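Local coordinates for protein subtilase cytotoxin subunit A (Escherichia coli, PDB 2IY9) that cleaves the host endoplasmic reticulum chaperone BiP as the serine protease subunit of the AB5 subtilase cytotoxin, provoking ER stress and cell death, at residues A[299-304]-A[324-329]; A[27-32]-A[222-227]; A[38-43]-A[105-110]. One frame throughout, in Å; residues are numbered along the deposited sequence.

Contact 1 of 3, residues A[299-304]-A[324-329]; sequences RTLLES and EKAISM
Ser-304 OG lies at the point of nearest approach between the helices, packed against Ala-326: 3.2 Å from Ala-326 CA and 3.3 Å from Ala-326 CB. Behind it lie two carbonyls of its own helix, Thr-300 O at 2.9 Å and Leu-301 O at 3.0 Å from Ser-304 OG, both within reach of its single proton. With OG set between the backbone N and the carbonyl carbon (chi1 76°), the hydroxyl stays close to the helix backbone while CB faces Lys-325, whose CG is 3.5 Å from Ser-304 CB. The lysine chain starts alongside Ser-304, then bends at chi2 and chi4 so that NZ donates to a water, which in turn donates to Glu-303 O: a solvent bridge over the outer side of the pair. Toward the other end, Thr-300 sends its methyl group across. CG2 reaches Ala-326 O at 3.7 Å and Met-329 CB at 3.8 Å, its OG1 being bonded to Glu-296 O. The methionine chain then folds away. On the inner side, Leu-301 CD1 brushes the Ala-326 methyl, and Met-285 of helix 271-288 touches both Thr-300 and Ala-326. Small residues at the crossing let the axes of the two short segments come within 8.4 Å, running roughly antiparallel at 137°. Helices 294-304 and 323-331, joined through the short strands 306-307 and 319-320, form a helix pair at the C-terminal end of the subtilase fold, the second helix belonging to the A2 domain that enters the SubB pore.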
# COMPACT_ATOMS: atom_id res chain seq x y z
N ARG A 299 -8.56 2.14 11.91
CA ARG A 299 -8.47 2.80 13.21
C ARG A 299 -7.25 2.34 14.03
O ARG A 299 -6.50 3.17 14.54
CB ARG A 299 -9.76 2.58 14.02
CG ARG A 299 -9.79 3.29 15.38
CD ARG A 299 -11.09 3.01 16.14
NE ARG A 299 -11.25 1.59 16.48
CZ ARG A 299 -12.17 0.78 15.97
NH1 ARG A 299 -13.07 1.22 15.08
NH2 ARG A 299 -12.22 -0.49 16.35
N THR A 300 -7.05 1.03 14.16
CA THR A 300 -5.91 0.55 14.94
C THR A 300 -4.59 1.02 14.32
O THR A 300 -3.70 1.46 15.04
CB THR A 300 -5.94 -0.97 15.15
OG1 THR A 300 -7.14 -1.32 15.85
CG2 THR A 300 -4.73 -1.43 15.98
N LEU A 301 -4.47 0.96 13.00
CA LEU A 301 -3.26 1.46 12.32
C LEU A 301 -3.00 2.93 12.64
O LEU A 301 -1.89 3.30 13.04
CB LEU A 301 -3.35 1.28 10.81
CG LEU A 301 -2.06 1.65 10.06
CD1 LEU A 301 -0.99 0.57 10.24
CD2 LEU A 301 -2.35 1.88 8.58
N LEU A 302 -4.03 3.76 12.49
CA LEU A 302 -3.90 5.19 12.68
C LEU A 302 -3.71 5.59 14.13
O LEU A 302 -2.86 6.43 14.42
CB LEU A 302 -5.09 5.94 12.08
CG LEU A 302 -5.30 5.67 10.59
CD1 LEU A 302 -6.41 6.58 10.08
CD2 LEU A 302 -4.01 5.86 9.77
N GLU A 303 -4.50 4.99 15.03
CA GLU A 303 -4.36 5.27 16.46
C GLU A 303 -3.00 4.89 17.00
O GLU A 303 -2.44 5.59 17.84
CB GLU A 303 -5.45 4.57 17.28
CG GLU A 303 -6.71 5.41 17.45
CD GLU A 303 -7.84 4.66 18.15
OE1 GLU A 303 -9.00 5.10 18.03
OE2 GLU A 303 -7.57 3.63 18.81
N SER A 304 -2.48 3.76 16.52
CA SER A 304 -1.20 3.24 16.99
C SER A 304 0.01 3.99 16.40
O SER A 304 1.13 3.86 16.90
CB SER A 304 -1.09 1.75 16.67
OG SER A 304 -0.83 1.59 15.29
N GLU A 324 5.11 -2.07 15.56
CA GLU A 324 5.10 -2.73 16.87
C GLU A 324 3.77 -2.48 17.57
O GLU A 324 3.10 -3.42 18.01
CB GLU A 324 6.28 -2.29 17.74
CG GLU A 324 6.18 -2.76 19.20
CD GLU A 324 7.31 -2.25 20.07
OE1 GLU A 324 7.11 -1.22 20.76
OE2 GLU A 324 8.40 -2.86 20.05
N LYS A 325 3.39 -1.21 17.66
CA LYS A 325 2.15 -0.81 18.30
C LYS A 325 0.90 -1.27 17.52
O LYS A 325 -0.04 -1.78 18.13
CB LYS A 325 2.14 0.70 18.55
CG LYS A 325 1.02 1.20 19.46
CD LYS A 325 1.22 0.80 20.91
CE LYS A 325 0.22 1.51 21.83
NZ LYS A 325 -1.16 1.48 21.28
N ALA A 326 0.90 -1.10 16.19
CA ALA A 326 -0.22 -1.55 15.36
C ALA A 326 -0.50 -3.05 15.52
O ALA A 326 -1.64 -3.46 15.74
CB ALA A 326 0.02 -1.22 13.88
N ILE A 327 0.56 -3.85 15.40
CA ILE A 327 0.43 -5.31 15.44
C ILE A 327 0.08 -5.76 16.86
O ILE A 327 -0.86 -6.53 17.05
CB ILE A 327 1.68 -6.02 14.86
CG1 ILE A 327 1.75 -5.79 13.34
CG2 ILE A 327 1.67 -7.53 15.20
CD1 ILE A 327 3.10 -6.06 12.69
N SER A 328 0.82 -5.24 17.85
CA SER A 328 0.54 -5.51 19.26
C SER A 328 -0.92 -5.21 19.63
O SER A 328 -1.61 -6.08 20.16
CB SER A 328 1.49 -4.73 20.16
OG SER A 328 1.36 -5.14 21.52
N MET A 329 -1.39 -4.01 19.32
CA MET A 329 -2.77 -3.61 19.64
C MET A 329 -3.81 -4.50 18.96
O MET A 329 -4.75 -4.98 19.60
CB MET A 329 -3.03 -2.15 19.25
CG MET A 329 -2.47 -1.10 20.22
SD MET A 329 -2.88 -1.34 21.97
CE MET A 329 -4.66 -1.16 21.99
O HOH W 1 -1.56 4.37 20.43

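Contact 2 of 3, residues A[27-32]-A[222-227]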
# COMPACT_ATOMS: atom_id res chain seq x y z
N PHE A 27 12.99 -1.97 9.37
CA PHE A 27 12.45 -2.95 10.31
C PHE A 27 12.56 -2.45 11.76
O PHE A 27 11.56 -2.34 12.46
CB PHE A 27 13.09 -4.33 10.12
CG PHE A 27 12.42 -5.18 9.05
CD1 PHE A 27 12.16 -4.67 7.78
CD2 PHE A 27 12.06 -6.49 9.32
CE1 PHE A 27 11.54 -5.46 6.79
CE2 PHE A 27 11.43 -7.29 8.35
CZ PHE A 27 11.18 -6.77 7.09
N ASP A 28 13.78 -2.11 12.20
CA ASP A 28 13.95 -1.56 13.54
C ASP A 28 13.25 -0.20 13.69
O ASP A 28 12.66 0.10 14.74
CB ASP A 28 15.44 -1.48 13.90
CG ASP A 28 16.02 -2.83 14.32
OD1 ASP A 28 15.27 -3.83 14.41
OD2 ASP A 28 17.23 -2.90 14.57
N ALA A 29 13.28 0.61 12.63
CA ALA A 29 12.69 1.96 12.67
C ALA A 29 11.19 1.93 12.97
O ALA A 29 10.67 2.79 13.70
CB ALA A 29 12.97 2.72 11.38
N ILE A 30 10.49 0.92 12.45
CA ILE A 30 9.05 0.80 12.69
C ILE A 30 8.65 -0.24 13.75
O ILE A 30 7.46 -0.43 14.01
CB ILE A 30 8.26 0.56 11.37
CG1 ILE A 30 8.46 -0.87 10.85
CG2 ILE A 30 8.66 1.59 10.33
CD1 ILE A 30 7.53 -1.25 9.72
N GLY A 31 9.64 -0.88 14.36
CA GLY A 31 9.38 -1.83 15.45
C GLY A 31 8.93 -3.20 14.95
O GLY A 31 8.19 -3.92 15.65
N LEU A 32 9.39 -3.57 13.76
CA LEU A 32 9.06 -4.87 13.18
C LEU A 32 10.11 -5.86 13.64
O LEU A 32 10.94 -6.33 12.86
CB LEU A 32 9.00 -4.77 11.64
CG LEU A 32 8.17 -5.78 10.82
CD1 LEU A 32 6.69 -5.63 11.08
CD2 LEU A 32 8.46 -5.59 9.33
N ALA A 222 12.02 10.01 4.82
CA ALA A 222 13.47 9.83 4.71
C ALA A 222 13.95 8.81 5.73
O ALA A 222 13.27 8.55 6.73
CB ALA A 222 14.17 11.17 4.94
N GLN A 223 15.11 8.23 5.48
CA GLN A 223 15.70 7.26 6.39
C GLN A 223 15.87 7.85 7.79
O GLN A 223 16.31 9.00 7.94
CB GLN A 223 17.05 6.80 5.85
CG GLN A 223 17.68 5.66 6.65
CD GLN A 223 18.83 5.02 5.90
OE1 GLN A 223 18.90 5.10 4.67
NE2 GLN A 223 19.73 4.36 6.64
N TYR A 224 15.51 7.06 8.79
CA TYR A 224 15.69 7.42 10.18
C TYR A 224 15.90 6.17 11.04
O TYR A 224 15.53 5.06 10.64
CB TYR A 224 14.48 8.22 10.71
CG TYR A 224 13.18 7.44 10.72
CD1 TYR A 224 12.69 6.88 11.90
CD2 TYR A 224 12.43 7.27 9.55
CE1 TYR A 224 11.47 6.17 11.92
CE2 TYR A 224 11.22 6.57 9.55
CZ TYR A 224 10.75 6.02 10.73
OH TYR A 224 9.55 5.32 10.71
N ARG A 225 16.48 6.36 12.22
CA ARG A 225 16.58 5.30 13.21
C ARG A 225 15.50 5.55 14.24
O ARG A 225 15.16 6.71 14.52
CB ARG A 225 17.94 5.34 13.93
CG ARG A 225 19.16 5.42 13.04
CD ARG A 225 20.43 5.24 13.88
NE ARG A 225 20.71 3.84 14.13
CZ ARG A 225 21.74 3.16 13.63
NH1 ARG A 225 22.65 3.76 12.85
NH2 ARG A 225 21.88 1.88 13.93
N LYS A 226 14.97 4.48 14.82
CA LYS A 226 14.03 4.62 15.94
C LYS A 226 14.60 5.60 16.96
O LYS A 226 15.77 5.51 17.32
CB LYS A 226 13.78 3.27 16.60
CG LYS A 226 12.72 3.29 17.70
CD LYS A 226 12.33 1.88 18.09
CE LYS A 226 10.96 1.85 18.74
NZ LYS A 226 9.93 2.44 17.83
N GLY A 227 13.78 6.55 17.40
CA GLY A 227 14.26 7.61 18.30
C GLY A 227 14.51 8.93 17.60
O GLY A 227 14.41 9.98 18.23
O HOH W 2 8.37 4.75 13.03
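The methyl group of Ala-29 sits over one face of the Tyr-224 ring, a CH-pi contact with CB 4.2 Å from the ring centroid and 26° off the normal. The same CB is 3.5 Å from Tyr-224 O, so the methyl packs against both the ring and the carbonyl of one tyrosine. CG of Tyr-224 lies between its backbone N and carbonyl carbon (chi1 64°), which folds the ring back toward the helix. At its tip, Tyr-224 OH donates to a water at 2.7 Å lying in the ring plane, and that water donates to Ala-29 O, tying the phenol to the last turn of the helix. Ile-30 CG2 meets Tyr-224 OH at 3.9 Å, the two side chains crossing at about a right angle. Lys-226 is stretched along the helix end with CD 3.8 Å from Asp-28 O, bending only at chi4; its ammonium ends in the neighbourhood of the helix C-terminus, where a positive charge may be mildly favourable, without bonding a carbonyl. That end is a Schellman motif: Leu-32 N bonds Phe-27 O at 2.8 Å, Gly-31 N bonds Asp-28 O at 3.2 Å, and Gly-31 takes positive phi. Pro-252, in the edge strand 249-252 of the parallel sheet, touches both Ile-30 and Tyr-224. Further out, Gln-223 is bonded to Gln-254 and Asn-255, and the Ile-30 backbone is bonded to the start of helix 323-331.

Contact 3 of 3, residues A[38-43]-A[105-110]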
# COMPACT_ATOMS: atom_id res chain seq x y z
N SER A 38 6.07 -12.50 16.28
CA SER A 38 5.60 -13.66 17.03
C SER A 38 4.11 -13.57 17.38
O SER A 38 3.45 -14.60 17.56
CB SER A 38 6.42 -13.83 18.31
OG SER A 38 6.04 -12.87 19.29
N LEU A 39 3.58 -12.35 17.44
CA LEU A 39 2.17 -12.09 17.74
C LEU A 39 1.20 -12.39 16.59
O LEU A 39 -0.02 -12.43 16.80
CB LEU A 39 1.98 -10.63 18.19
CG LEU A 39 2.87 -10.08 19.30
CD1 LEU A 39 2.50 -8.64 19.62
CD2 LEU A 39 2.79 -10.94 20.55
N THR A 40 1.73 -12.55 15.38
CA THR A 40 0.90 -12.83 14.20
C THR A 40 0.57 -14.32 14.08
O THR A 40 1.28 -15.17 14.63
CB THR A 40 1.57 -12.33 12.89
OG1 THR A 40 2.76 -13.08 12.62
CG2 THR A 40 1.93 -10.85 12.98
N ASP A 41 -0.50 -14.62 13.35
CA ASP A 41 -0.99 -15.99 13.18
C ASP A 41 -0.66 -16.47 11.76
O ASP A 41 -1.39 -16.18 10.81
CB ASP A 41 -2.51 -16.04 13.46
CG ASP A 41 -3.14 -17.40 13.16
OD1 ASP A 41 -4.10 -17.78 13.86
OD2 ASP A 41 -2.72 -18.08 12.20
N LYS A 42 0.44 -17.21 11.63
CA LYS A 42 0.92 -17.70 10.33
C LYS A 42 0.04 -18.82 9.77
O LYS A 42 0.18 -19.24 8.63
CB LYS A 42 2.39 -18.15 10.41
CG LYS A 42 2.63 -19.48 11.13
CD LYS A 42 4.14 -19.85 11.20
CE LYS A 42 4.72 -20.23 9.83
NZ LYS A 42 6.23 -20.29 9.84
N ASN A 43 -0.88 -19.30 10.60
CA ASN A 43 -1.80 -20.36 10.22
C ASN A 43 -3.05 -19.83 9.52
O ASN A 43 -3.84 -20.61 9.00
CB ASN A 43 -2.15 -21.20 11.44
CG ASN A 43 -0.95 -21.96 11.98
OD1 ASN A 43 -0.29 -22.71 11.25
ND2 ASN A 43 -0.64 -21.76 13.26
N GLY A 105 10.55 -9.27 3.14
CA GLY A 105 9.18 -8.81 3.12
C GLY A 105 8.73 -8.47 4.53
O GLY A 105 9.18 -9.09 5.49
N VAL A 106 7.87 -7.46 4.65
CA VAL A 106 7.30 -7.08 5.94
C VAL A 106 6.55 -8.23 6.59
O VAL A 106 6.70 -8.47 7.80
CB VAL A 106 6.36 -5.85 5.81
CG1 VAL A 106 5.56 -5.64 7.11
CG2 VAL A 106 7.15 -4.61 5.47
N TYR A 107 5.74 -8.94 5.80
CA TYR A 107 5.01 -10.12 6.29
C TYR A 107 5.20 -11.28 5.30
O TYR A 107 4.37 -11.50 4.42
CB TYR A 107 3.52 -9.81 6.56
CG TYR A 107 2.79 -10.92 7.31
CD1 TYR A 107 3.29 -11.41 8.53
CD2 TYR A 107 1.62 -11.48 6.81
CE1 TYR A 107 2.64 -12.44 9.22
CE2 TYR A 107 0.96 -12.52 7.49
CZ TYR A 107 1.48 -12.99 8.69
OH TYR A 107 0.85 -14.00 9.37
N PRO A 108 6.33 -12.00 5.43
CA PRO A 108 6.65 -13.05 4.46
C PRO A 108 5.69 -14.25 4.43
O PRO A 108 5.75 -15.04 3.50
CB PRO A 108 8.07 -13.49 4.87
CG PRO A 108 8.21 -13.07 6.28
CD PRO A 108 7.39 -11.84 6.44
N HIS A 109 4.83 -14.37 5.44
CA HIS A 109 3.77 -15.40 5.43
C HIS A 109 2.64 -15.09 4.46
O HIS A 109 1.87 -15.98 4.11
CB HIS A 109 3.19 -15.59 6.83
CG HIS A 109 4.19 -16.05 7.84
ND1 HIS A 109 4.25 -15.53 9.12
CD2 HIS A 109 5.17 -16.98 7.77
CE1 HIS A 109 5.22 -16.13 9.79
NE2 HIS A 109 5.80 -17.00 8.99
N ALA A 110 2.51 -13.82 4.07
CA ALA A 110 1.46 -13.40 3.14
C ALA A 110 1.65 -13.99 1.75
O ALA A 110 2.76 -14.32 1.35
CB ALA A 110 1.37 -11.87 3.05
O HOH W 3 -0.64 -15.60 7.84
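Lys-42 lies obliquely across the imidazole of His-109. Its CB rests over one ring face, 3.5 Å from the centroid and 15° off the normal, in a CH-pi contact. With CG placed between the backbone N and the carbonyl carbon (chi1 74°), that methylene arches off the imidazole, and the turn at chi3 brings the rest of the chain back to the NE2 side: CD passes 4.0 Å from His-109 NE2, CE comes to 3.5 Å from the same nitrogen, and NZ ends 3.4 Å from it. A lysine charge so near would probably make protonation of the imidazole less favourable. His-109 is itself braced by Tyr-107: its CB lies over a face of the phenol ring, and the imidazole turns an edge toward Tyr-107 CZ. A type I turn from Tyr-107 to Ala-110, closed by Ala-110 N to Tyr-107 O, sets the two rings together. Thr-40 runs antiparallel to the phenol along its side, with OG1 at the ring edge 3.5 Å from Tyr-107 CE1 and hydrogen-bonded to Met-37 O. Tyr-107 OH and Asp-41 O make no direct bond; a water bridges them, 2.7 Å from Tyr-107 OH and donating to Asp-41 O. The two loops lead into neighbouring strands of the parallel subtilase sheet, 38-43 into 47-52 and 105-110 into 111-116. Helix 271-288 backs both through Ala-284 and Ser-287, which touch Thr-40 and Tyr-107, while Ile-327 of helix 323-331 packs on Thr-40.

Contacts 1 and 2 have centres about 16 Å apart, as do contacts 1 and 3; those of contacts 2 and 3 are about 19 Å apart. Helix 323-331, one side of contact 1, reaches both other contacts: Glu-324 N probably bonds Ile-30 O at 3.3 Å, and Ser-328 CA packs 3.7 Å from Leu-39 CD1. Contacts 2 and 3 meet where Phe-27 CZ lies 3.5 Å from Gly-105 O. In sequence, contact 3 is nested inside the loop that contact 2 closes, and contact 1 follows both. All three lie away from the inferred charge relay residues Asp-52, His-89 and Ser-272, though helix 271-288, which carries Ser-272, backs contacts 1 and 3.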